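Integron cassette protein (Vibrio cholerae, PDB 3FY6) is of unknown function but is encoded by a mobile integron gene cassette and has a fold regarded as novel. Local coordinates at residues A[16-19]-A[20-23]; A[116-120]-A[121-125]. One frame throughout, in Å; residues are numbered along the deposited sequence.

Contact 1. Residues A[16-19]-A[20-23]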
ATOM      1  N   ILE A  16      13.570   2.960   7.868  1.00 12.55           N
ATOM      2  CA  ILE A  16      12.109   2.940   7.849  1.00 18.41           C
ATOM      3  C   ILE A  16      11.530   3.158   9.247  1.00 17.93           C
ATOM      4  O   ILE A  16      11.780   2.370  10.157  1.00 17.63           O
ATOM      5  CB  ILE A  16      11.585   1.595   7.300  1.00 15.72           C
ATOM      6  CG1 ILE A  16      12.192   1.310   5.916  1.00 20.83           C
ATOM      7  CG2 ILE A  16      10.051   1.591   7.256  1.00 17.27           C
ATOM      8  CD1 ILE A  16      11.625   2.179   4.804  1.00 17.21           C
ATOM      9  N   TYR A  17      10.736   4.209   9.418  1.00 15.84           N
ATOM     10  CA  TYR A  17      10.195   4.506  10.741  1.00 18.95           C
ATOM     11  C   TYR A  17       9.137   3.499  11.165  1.00 19.70           C
ATOM     12  O   TYR A  17       8.193   3.229  10.423  1.00 17.88           O
ATOM     13  CB  TYR A  17       9.630   5.926  10.835  1.00 15.91           C
ATOM     14  CG  TYR A  17       9.186   6.225  12.244  1.00 18.52           C
ATOM     15  CD1 TYR A  17      10.112   6.601  13.216  1.00 14.63           C
ATOM     16  CD2 TYR A  17       7.855   6.072  12.625  1.00 15.65           C
ATOM     17  CE1 TYR A  17       9.723   6.840  14.524  1.00 18.86           C
ATOM     18  CE2 TYR A  17       7.447   6.315  13.944  1.00 19.13           C
ATOM     19  CZ  TYR A  17       8.391   6.697  14.880  1.00 17.53           C
ATOM     20  OH  TYR A  17       8.009   6.938  16.171  1.00 23.26           O
ATOM     21  N   SER A  18       9.296   2.957  12.368  1.00 16.86           N
ATOM     22  CA  SER A  18       8.383   1.961  12.913  1.00 14.31           C
ATOM     23  C   SER A  18       7.729   2.448  14.200  1.00 21.65           C
ATOM     24  O   SER A  18       8.404   2.625  15.212  1.00 21.84           O
ATOM     25  CB  SER A  18       9.133   0.663  13.217  1.00 19.99           C
ATOM     26  OG  SER A  18       8.378  -0.152  14.110  1.00 22.09           O
ATOM     27  N   PRO A  19       6.407   2.636  14.174  1.00 22.68           N
ATOM     28  CA  PRO A  19       5.664   3.042  15.370  1.00 19.63           C
ATOM     29  C   PRO A  19       5.737   1.962  16.440  1.00 25.31           C
ATOM     30  O   PRO A  19       5.511   2.235  17.614  1.00 22.74           O
ATOM     31  CB  PRO A  19       4.222   3.167  14.870  1.00 21.82           C
ATOM     32  CG  PRO A  19       4.336   3.322  13.386  1.00 28.22           C
ATOM     33  CD  PRO A  19       5.541   2.523  12.990  1.00 25.61           C
ATOM     34  N   ARG A  20       6.042   0.738  16.029  1.00 26.10           N
ATOM     35  CA  ARG A  20       6.107  -0.370  16.965  1.00 27.06           C
ATOM     36  C   ARG A  20       7.365  -0.291  17.839  1.00 28.20           C
ATOM     37  O   ARG A  20       7.345  -0.693  19.003  1.00 26.71           O
ATOM     38  CB  ARG A  20       6.049  -1.709  16.225  1.00 26.64           C
ATOM     39  CG  ARG A  20       6.098  -2.913  17.164  1.00 34.42           C
ATOM     40  CD  ARG A  20       5.955  -4.241  16.428  1.00 38.37           C
ATOM     41  NE  ARG A  20       5.875  -5.353  17.372  1.00 46.61           N
ATOM     42  CZ  ARG A  20       6.203  -6.611  17.090  1.00 55.29           C
ATOM     43  NH1 ARG A  20       6.647  -6.931  15.882  1.00 56.75           N
ATOM     44  NH2 ARG A  20       6.097  -7.551  18.023  1.00 53.60           N
ATOM     45  N   TRP A  21       8.447   0.243  17.281  1.00 21.03           N
ATOM     46  CA  TRP A  21       9.700   0.372  18.020  1.00 22.21           C
ATOM     47  C   TRP A  21      10.099   1.819  18.294  1.00 23.28           C
ATOM     48  O   TRP A  21      11.130   2.066  18.907  1.00 20.29           O
ATOM     49  CB  TRP A  21      10.825  -0.365  17.285  1.00 25.89           C
ATOM     50  CG  TRP A  21      10.430  -1.767  16.969  1.00 28.91           C
ATOM     51  CD1 TRP A  21      10.134  -2.281  15.743  1.00 25.80           C
ATOM     52  CD2 TRP A  21      10.239  -2.829  17.910  1.00 32.31           C
ATOM     53  NE1 TRP A  21       9.789  -3.608  15.860  1.00 32.35           N
ATOM     54  CE2 TRP A  21       9.848  -3.967  17.180  1.00 35.70           C
ATOM     55  CE3 TRP A  21      10.383  -2.932  19.299  1.00 40.94           C
ATOM     56  CZ2 TRP A  21       9.586  -5.193  17.792  1.00 49.38           C
ATOM     57  CZ3 TRP A  21      10.126  -4.150  19.905  1.00 47.13           C
ATOM     58  CH2 TRP A  21       9.731  -5.264  19.153  1.00 47.87           C
ATOM     59  N   GLY A  22       9.282   2.773  17.859  1.00 18.90           N
ATOM     60  CA  GLY A  22       9.587   4.177  18.081  1.00 14.16           C
ATOM     61  C   GLY A  22      10.940   4.600  17.522  1.00 22.95           C
ATOM     62  O   GLY A  22      11.648   5.395  18.142  1.00 21.98           O
ATOM     63  N   ARG A  23      11.303   4.077  16.350  1.00 12.89           N
ATOM     64  CA  ARG A  23      12.596   4.384  15.742  1.00 13.01           C
ATOM     65  C   ARG A  23      12.616   3.999  14.274  1.00 20.25           C
ATOM     66  O   ARG A  23      11.774   3.223  13.816  1.00 15.08           O
ATOM     67  CB  ARG A  23      13.726   3.616  16.448  1.00 17.70           C
ATOM     68  CG  ARG A  23      13.742   2.119  16.124  1.00 19.66           C
ATOM     69  CD  ARG A  23      14.719   1.332  16.999  1.00 18.93           C
ATOM     70  NE  ARG A  23      16.097   1.765  16.781  1.00 35.25           N
ATOM     71  CZ  ARG A  23      16.905   1.266  15.848  1.00 44.12           C
ATOM     72  NH1 ARG A  23      16.479   0.307  15.038  1.00 49.12           N
ATOM     73  NH2 ARG A  23      18.143   1.727  15.725  1.00 47.28           N
TER
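Ser18 meets Arg23 as an antiparallel hydrogen-bonded pair at the end of the first hairpin. Ser18 N donates to Arg23 O at 2.9 Å, with an N-H...O angle of 161°. The return bond from Arg23 N to Ser18 O is weak, at 3.4 Å. The same Ser18 O also takes Trp21 N at 3.2 Å, from well above the carbonyl plane, and a bent, weak bond from Gly22 N. Gly22 and Arg23 therefore both face Ser18, which makes a G1 beta bulge. Gly22 has positive phi (57°), as befits the glycine of this motif. The bulge closes the turn from strand 10-18 to strand 23-31, the first two strands of the antiparallel sheet.

The serine hydroxyl adds side-chain bonds. With OG anti to the backbone N (chi1 162°), the hydroxyl comes near two N-H groups of the loop. Ser18 OG accepts from Trp21 N at 3.2 Å and, weakly, from Arg20 N. It also bonds Asp69 O, which ties the turn to the chain after helix 62-67. There Trp21 NE1 bonds Asp69 OD1, and Arg20 NH1 bonds Asn68 O. Arg23 forms a salt bridge with Glu25.

Tyr17 makes van der Waals contact along the returning backbone: its CE1 is 3.7 Å from Arg23 N and its OH 3.7 Å from Gly22 CA. Within the loop, Trp21 CZ2 sits over the centre of the Arg20 guanidinium.

Contact 2. Residues A[116-120]-A[121-125]; sequences KPNSD and FWRKY
Ser119 is the N-cap of the short C-terminal helix 120-125, just where the linker turns into the helix. The capping bond runs from Trp122 N to Ser119 OG, 3.2 Å long and nearly straight at 170°. OG reaches it from between the backbone N and the carbonyl carbon (chi1 71°). The hydroxyl also passes close to the indole, with Ser119 OG 3.3 Å from Trp122 CD1. The backbone bonds of the first turn follow. Arg123 N donates to Ser119 O at 2.9 Å, and Lys124 N to Asp120 O at 3.3 Å.

Pro117 supplies the apolar part of the contact. Its CB lies 3.6 Å from Trp122 CD1, where the linker after helix 95-114 passes the indole. The neighbouring Phe121 places CD2 over the centre of one indole face, and Trp122 CE2 lies at the edge of the Phe121 ring.

This helix is part of the dimer interface. Ser119 OG bonds Glu101 OE1 of the second subunit, and Trp122 NE1 bonds the backbone O of that same Glu101. Pro117 packs on Trp108 of the second subunit. Tyr125 stacks on His83 of the second subunit, and the Phe121 ring meets the same histidine at a slant.

A side-chain bond links the linker to the helix on a more exposed flank. Arg123 NH1 donates to Asn118 OD1 at 2.9 Å, in the amide plane and on a lone pair. The oxygen also lies in the guanidinium plane, although the two planes are 80° apart. A bend at chi3 curls the arginine back toward the asparagine. Asp120 runs beside Arg123 with opposite charge, but Asp120 OD1 is 4.1 Å from Arg123 NE, too far for a salt bridge.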
ATOM      1  N   LYS A 116      -0.729   8.333   8.278  1.00 23.53           N
ATOM      2  CA  LYS A 116      -1.750   7.338   8.596  1.00 17.26           C
ATOM      3  C   LYS A 116      -2.894   7.948   9.419  1.00 21.19           C
ATOM      4  O   LYS A 116      -2.654   8.736  10.319  1.00 19.37           O
ATOM      5  CB  LYS A 116      -1.118   6.179   9.362  1.00 22.65           C
ATOM      6  CG  LYS A 116      -2.000   4.954   9.516  1.00 32.31           C
ATOM      7  CD  LYS A 116      -1.254   3.820  10.220  1.00 38.65           C
ATOM      8  CE  LYS A 116      -1.059   4.114  11.700  1.00 42.31           C
ATOM      9  NZ  LYS A 116      -0.260   3.053  12.386  1.00 47.44           N
ATOM     10  N   PRO A 117      -4.153   7.578   9.112  1.00 16.25           N
ATOM     11  CA  PRO A 117      -5.294   8.111   9.864  1.00 18.06           C
ATOM     12  C   PRO A 117      -5.095   7.965  11.378  1.00 20.68           C
ATOM     13  O   PRO A 117      -4.740   6.889  11.858  1.00 21.03           O
ATOM     14  CB  PRO A 117      -6.450   7.229   9.403  1.00 20.49           C
ATOM     15  CG  PRO A 117      -6.077   6.825   8.027  1.00 25.59           C
ATOM     16  CD  PRO A 117      -4.576   6.620   8.078  1.00 20.59           C
ATOM     17  N   ASN A 118      -5.340   9.038  12.116  1.00 17.48           N
ATOM     18  CA  ASN A 118      -5.053   9.056  13.545  1.00 21.67           C
ATOM     19  C   ASN A 118      -6.268   9.392  14.410  1.00 25.06           C
ATOM     20  O   ASN A 118      -6.118   9.822  15.551  1.00 21.68           O
ATOM     21  CB  ASN A 118      -3.922  10.044  13.836  1.00 26.11           C
ATOM     22  CG  ASN A 118      -3.378   9.910  15.246  1.00 24.98           C
ATOM     23  OD1 ASN A 118      -3.093   8.806  15.714  1.00 21.50           O
ATOM     24  ND2 ASN A 118      -3.226  11.041  15.927  1.00 22.20           N
ATOM     25  N   SER A 119      -7.469   9.209  13.865  1.00 25.77           N
ATOM     26  CA  SER A 119      -8.679   9.324  14.674  1.00 21.50           C
ATOM     27  C   SER A 119      -8.642   8.199  15.694  1.00 16.89           C
ATOM     28  O   SER A 119      -7.994   7.170  15.465  1.00 19.18           O
ATOM     29  CB  SER A 119      -9.946   9.202  13.807  1.00 20.76           C
ATOM     30  OG  SER A 119     -10.110   7.870  13.351  1.00 20.82           O
ATOM     31  N   ASP A 120      -9.322   8.396  16.818  1.00 25.87           N
ATOM     32  CA  ASP A 120      -9.393   7.376  17.861  1.00 27.70           C
ATOM     33  C   ASP A 120      -9.942   6.070  17.309  1.00 23.64           C
ATOM     34  O   ASP A 120      -9.513   4.990  17.694  1.00 26.49           O
ATOM     35  CB  ASP A 120     -10.241   7.865  19.044  1.00 27.09           C
ATOM     36  CG  ASP A 120      -9.487   8.853  19.922  1.00 41.65           C
ATOM     37  OD1 ASP A 120      -8.320   9.165  19.595  1.00 55.78           O
ATOM     38  OD2 ASP A 120     -10.046   9.311  20.937  1.00 43.03           O
ATOM     39  N   PHE A 121     -10.887   6.170  16.390  1.00 21.57           N
ATOM     40  CA  PHE A 121     -11.395   4.976  15.742  1.00 21.00           C
ATOM     41  C   PHE A 121     -10.277   4.202  15.050  1.00 15.45           C
ATOM     42  O   PHE A 121     -10.088   3.011  15.299  1.00 18.50           O
ATOM     43  CB  PHE A 121     -12.475   5.325  14.729  1.00 24.74           C
ATOM     44  CG  PHE A 121     -13.036   4.133  14.032  1.00 22.66           C
ATOM     45  CD1 PHE A 121     -13.934   3.296  14.682  1.00 26.11           C
ATOM     46  CD2 PHE A 121     -12.657   3.833  12.737  1.00 18.58           C
ATOM     47  CE1 PHE A 121     -14.454   2.183  14.044  1.00 27.68           C
ATOM     48  CE2 PHE A 121     -13.185   2.727  12.087  1.00 23.04           C
ATOM     49  CZ  PHE A 121     -14.080   1.897  12.748  1.00 24.27           C
ATOM     50  N   TRP A 122      -9.529   4.867  14.177  1.00 15.50           N
ATOM     51  CA  TRP A 122      -8.487   4.153  13.431  1.00 17.33           C
ATOM     52  C   TRP A 122      -7.316   3.664  14.311  1.00 21.98           C
ATOM     53  O   TRP A 122      -6.771   2.579  14.081  1.00 18.01           O
ATOM     54  CB  TRP A 122      -8.006   4.966  12.233  1.00 16.97           C
ATOM     55  CG  TRP A 122      -9.053   5.008  11.143  1.00 14.43           C
ATOM     56  CD1 TRP A 122      -9.624   6.116  10.595  1.00 12.81           C
ATOM     57  CD2 TRP A 122      -9.665   3.877  10.502  1.00 15.73           C
ATOM     58  NE1 TRP A 122     -10.550   5.745   9.635  1.00 14.32           N
ATOM     59  CE2 TRP A 122     -10.596   4.377   9.569  1.00 17.41           C
ATOM     60  CE3 TRP A 122      -9.508   2.490  10.625  1.00 12.28           C
ATOM     61  CZ2 TRP A 122     -11.376   3.538   8.766  1.00 19.21           C
ATOM     62  CZ3 TRP A 122     -10.290   1.656   9.838  1.00 11.00           C
ATOM     63  CH2 TRP A 122     -11.208   2.186   8.913  1.00 12.18           C
ATOM     64  N   ARG A 123      -6.963   4.440  15.335  1.00 18.48           N
ATOM     65  CA  ARG A 123      -5.851   4.079  16.218  1.00 19.59           C
ATOM     66  C   ARG A 123      -6.121   2.766  16.949  1.00 24.23           C
ATOM     67  O   ARG A 123      -5.205   1.995  17.227  1.00 29.71           O
ATOM     68  CB  ARG A 123      -5.605   5.197  17.233  1.00 21.82           C
ATOM     69  CG  ARG A 123      -5.110   6.492  16.619  1.00 20.66           C
ATOM     70  CD  ARG A 123      -5.265   7.662  17.583  1.00 27.07           C
ATOM     71  NE  ARG A 123      -4.745   7.361  18.917  1.00 27.20           N
ATOM     72  CZ  ARG A 123      -3.470   7.496  19.279  1.00 35.15           C
ATOM     73  NH1 ARG A 123      -2.565   7.923  18.402  1.00 29.21           N
ATOM     74  NH2 ARG A 123      -3.096   7.195  20.522  1.00 34.42           N
ATOM     75  N   LYS A 124      -7.383   2.523  17.268  1.00 24.28           N
ATOM     76  CA  LYS A 124      -7.782   1.297  17.941  1.00 36.44           C
ATOM     77  C   LYS A 124      -7.563   0.097  17.030  1.00 33.75           C
ATOM     78  O   LYS A 124      -7.385  -1.030  17.490  1.00 33.65           O
ATOM     79  CB  LYS A 124      -9.255   1.372  18.358  1.00 41.31           C
ATOM     80  CG  LYS A 124      -9.740   0.158  19.129  1.00 55.31           C
ATOM     81  CD  LYS A 124     -11.201   0.310  19.549  1.00 64.00           C
ATOM     82  CE  LYS A 124     -11.708  -0.918  20.305  1.00 66.12           C
ATOM     83  NZ  LYS A 124     -11.143  -1.031  21.682  1.00 70.50           N
ATOM     84  N   TYR A 125      -7.566   0.345  15.729  1.00 28.63           N
ATOM     85  CA  TYR A 125      -7.498  -0.739  14.771  1.00 23.87           C
ATOM     86  C   TYR A 125      -6.074  -1.037  14.309  1.00 23.50           C
ATOM     87  O   TYR A 125      -5.673  -2.194  14.199  1.00 26.15           O
ATOM     88  CB  TYR A 125      -8.373  -0.420  13.560  1.00 25.80           C
ATOM     89  CG  TYR A 125      -8.516  -1.598  12.644  1.00 29.79           C
ATOM     90  CD1 TYR A 125      -9.196  -2.729  13.063  1.00 32.50           C
ATOM     91  CD2 TYR A 125      -7.959  -1.596  11.371  1.00 29.98           C
ATOM     92  CE1 TYR A 125      -9.335  -3.816  12.246  1.00 33.14           C
ATOM     93  CE2 TYR A 125      -8.094  -2.692  10.539  1.00 29.80           C
ATOM     94  CZ  TYR A 125      -8.788  -3.798  10.990  1.00 32.33           C
ATOM     95  OH  TYR A 125      -8.950  -4.906  10.201  1.00 41.55           O
TER

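How the contacts relate
Both contacts are local and lie near the surface, with a few buried residues each. They lie on the same side of the chain's centre, about 17 Å apart between centres, and do not touch. Helix 95-114 relates them: side chains of 16-19 rest on it, while 116-120 leads away from its end. Contact 1 is mainly backbone chemistry, joining two strands of the sheet, and no other chain of the assembly touches it. Contact 2 starts a helix through a side-chain cap and extends to the second subunit. A serine hydroxyl accepts from the backbone in each, two N-H groups (one weakly) in the hairpin turn and one at the helix start.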